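Local structure of response regulator FixJ (Bradyrhizobium japonicum, 5XSO) at residues Pro86-Ile91 and Arg131-Ala136. The protein acts, once activated by FixL, as a response regulator that induces expression of nifA and fixK. Residues are numbered along the deposited sequence; the frame is centred on the assembly and turned at random. Where two conformers were deposited one is given.
Sequences PFPILI and RQAEPA
Pro86, with psi near 3°, turns the chain and sets the direction of its carbonyl, and the extended Phe87 (psi 130°) leads from there into the ring of Pro88; these torsions are consistent with both groups, the Pro86 carbonyl and the Pro88 ring, facing the same helix residue, Ala133. The apolar part of the contact is a methyl group over one face of the proline ring, displaced toward the CD-CG side: Ala133 CB lies 3.6 Å from Pro88 CD and 3.7 Å from Pro88 CG, with Pro88 CB a little farther from it at 4.0 Å. The methyl therefore comes from the face side, off-centre over the methylene carbons. Pro86 reaches Ala133 through its backbone, Pro86 O being 3.9 Å from Ala133 CB.

No direct hydrogen bond joins the segments, and a water takes that role. It donates to Pro86 O at 2.7 Å and to Ala133 O at 2.9 Å. The two oxygens subtend about 110° at the water, close to tetrahedral, as expected for one molecule giving both protons. The bridge lies next to a kink in the helix, where the nitrogens of Pro135 and Ala136 make no bond to the preceding turn; for Pro135 the cause is the missing N-H.

Pro88 is buried, also touching Ala129 one turn earlier in helix 119-138, Cys61 of strand 61-65 and Val110. The contact thus packs the C-terminal part of helix 119-138, the last of the CheY-like receiver fold, against the lead-in to strand 89-93, which lies between strands 61-65 and 111-114 in the parallel sheet.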
loop_
_atom_site.group_PDB
_atom_site.type_symbol
_atom_site.label_atom_id
_atom_site.label_comp_id
_atom_site.label_asym_id
_atom_site.label_seq_id
_atom_site.Cartn_x
_atom_site.Cartn_y
_atom_site.Cartn_z
ATOM N N PRO A 86 0.226 1.931 -2.949
ATOM C CA PRO A 86 1.348 0.989 -2.926
ATOM C C PRO A 86 2.713 1.638 -3.156
ATOM O O PRO A 86 3.724 0.925 -3.183
ATOM C CB PRO A 86 0.996 0.033 -4.074
ATOM C CG PRO A 86 0.278 0.911 -5.048
ATOM C CD PRO A 86 -0.403 2.021 -4.279
ATOM N N PHE A 87 2.796 2.941 -3.283
ATOM C CA PHE A 87 4.100 3.575 -3.578
ATOM C C PHE A 87 5.018 3.483 -2.364
ATOM O O PHE A 87 4.628 3.896 -1.272
ATOM C CB PHE A 87 3.927 5.050 -3.903
ATOM C CG PHE A 87 3.135 5.356 -5.139
ATOM C CD1 PHE A 87 3.026 6.683 -5.552
ATOM C CD2 PHE A 87 2.487 4.372 -5.883
ATOM C CE1 PHE A 87 2.266 7.022 -6.700
ATOM C CE2 PHE A 87 1.754 4.703 -7.016
ATOM C CZ PHE A 87 1.642 6.026 -7.424
ATOM N N PRO A 88 6.257 3.022 -2.507
ATOM C CA PRO A 88 7.188 3.126 -1.378
ATOM C C PRO A 88 7.578 4.584 -1.144
ATOM O O PRO A 88 7.668 5.394 -2.088
ATOM C CB PRO A 88 8.402 2.294 -1.834
ATOM C CG PRO A 88 8.383 2.382 -3.348
ATOM C CD PRO A 88 6.900 2.494 -3.731
ATOM N N ILE A 89 7.836 4.922 0.119
ATOM C CA ILE A 89 8.210 6.287 0.474
ATOM C C ILE A 89 9.563 6.311 1.202
ATOM O O ILE A 89 9.752 5.613 2.212
ATOM C CB ILE A 89 7.132 6.960 1.344
ATOM C CG1 ILE A 89 5.779 6.946 0.614
ATOM C CG2 ILE A 89 7.600 8.402 1.669
ATOM C CD1 ILE A 89 4.568 7.113 1.559
ATOM N N LEU A 90 10.486 7.146 0.712
ATOM C CA LEU A 90 11.737 7.441 1.404
ATOM C C LEU A 90 11.694 8.877 1.940
ATOM O O LEU A 90 11.204 9.792 1.255
ATOM C CB LEU A 90 12.943 7.316 0.443
ATOM C CG LEU A 90 12.989 6.011 -0.349
ATOM C CD1 LEU A 90 14.213 6.038 -1.285
ATOM C CD2 LEU A 90 13.095 4.812 0.671
ATOM N N ILE A 91 12.219 9.077 3.146
ATOM C CA ILE A 91 12.157 10.352 3.850
ATOM C C ILE A 91 13.558 10.929 3.939
ATOM O O ILE A 91 14.477 10.248 4.422
ATOM C CB ILE A 91 11.566 10.171 5.265
ATOM C CG1 ILE A 91 10.140 9.594 5.188
ATOM C CG2 ILE A 91 11.662 11.473 6.042
ATOM C CD1 ILE A 91 9.171 10.510 4.517
ATOM N N ARG A 131 12.003 -2.410 -6.028
ATOM C CA ARG A 131 12.021 -3.858 -6.196
ATOM C C ARG A 131 11.093 -4.545 -5.195
ATOM O O ARG A 131 10.364 -5.478 -5.553
ATOM C CB ARG A 131 13.460 -4.362 -6.069
ATOM C CG ARG A 131 13.639 -5.869 -6.195
ATOM C CD ARG A 131 15.122 -6.261 -6.126
ATOM N NE ARG A 131 15.960 -5.458 -7.015
ATOM C CZ ARG A 131 16.955 -4.670 -6.609
ATOM N NH1 ARG A 131 17.662 -3.979 -7.498
ATOM N NH2 ARG A 131 17.247 -4.572 -5.316
ATOM N N GLN A 132 11.089 -4.084 -3.935
ATOM C CA GLN A 132 10.252 -4.711 -2.915
ATOM C C GLN A 132 8.777 -4.333 -3.059
ATOM O O GLN A 132 7.901 -5.141 -2.737
ATOM C CB GLN A 132 10.738 -4.345 -1.508
ATOM C CG GLN A 132 12.243 -4.403 -1.308
ATOM C CD GLN A 132 12.740 -5.657 -0.616
ATOM O OE1 GLN A 132 12.633 -6.757 -1.163
ATOM N NE2 GLN A 132 13.320 -5.495 0.580
ATOM N N ALA A 133 8.477 -3.097 -3.480
ATOM C CA ALA A 133 7.094 -2.623 -3.573
ATOM C C ALA A 133 6.407 -2.992 -4.888
ATOM O O ALA A 133 5.167 -3.035 -4.939
ATOM C CB ALA A 133 7.051 -1.094 -3.404
ATOM N N GLU A 134 7.172 -3.230 -5.953
ATOM C CA GLU A 134 6.545 -3.442 -7.251
ATOM C C GLU A 134 5.573 -4.611 -7.250
ATOM O O GLU A 134 4.462 -4.439 -7.779
ATOM C CB GLU A 134 7.615 -3.613 -8.339
ATOM C CG GLU A 134 7.095 -3.368 -9.751
ATOM C CD GLU A 134 8.042 -2.562 -10.612
ATOM O OE1 GLU A 134 9.276 -2.783 -10.532
ATOM O OE2 GLU A 134 7.547 -1.705 -11.377
ATOM N N PRO A 135 5.894 -5.787 -6.689
ATOM C CA PRO A 135 4.920 -6.891 -6.714
ATOM C C PRO A 135 3.535 -6.519 -6.197
ATOM O O PRO A 135 2.534 -6.850 -6.858
ATOM C CB PRO A 135 5.609 -7.959 -5.854
ATOM C CG PRO A 135 7.024 -7.748 -6.107
ATOM C CD PRO A 135 7.216 -6.256 -6.225
ATOM N N ALA A 136 3.431 -5.804 -5.065
ATOM C CA ALA A 136 2.094 -5.441 -4.580
ATOM C C ALA A 136 1.429 -4.414 -5.498
ATOM O O ALA A 136 0.214 -4.472 -5.740
ATOM C CB ALA A 136 2.170 -4.920 -3.149
HETATM O O HOH W 1 3.754 -1.712 -2.779
#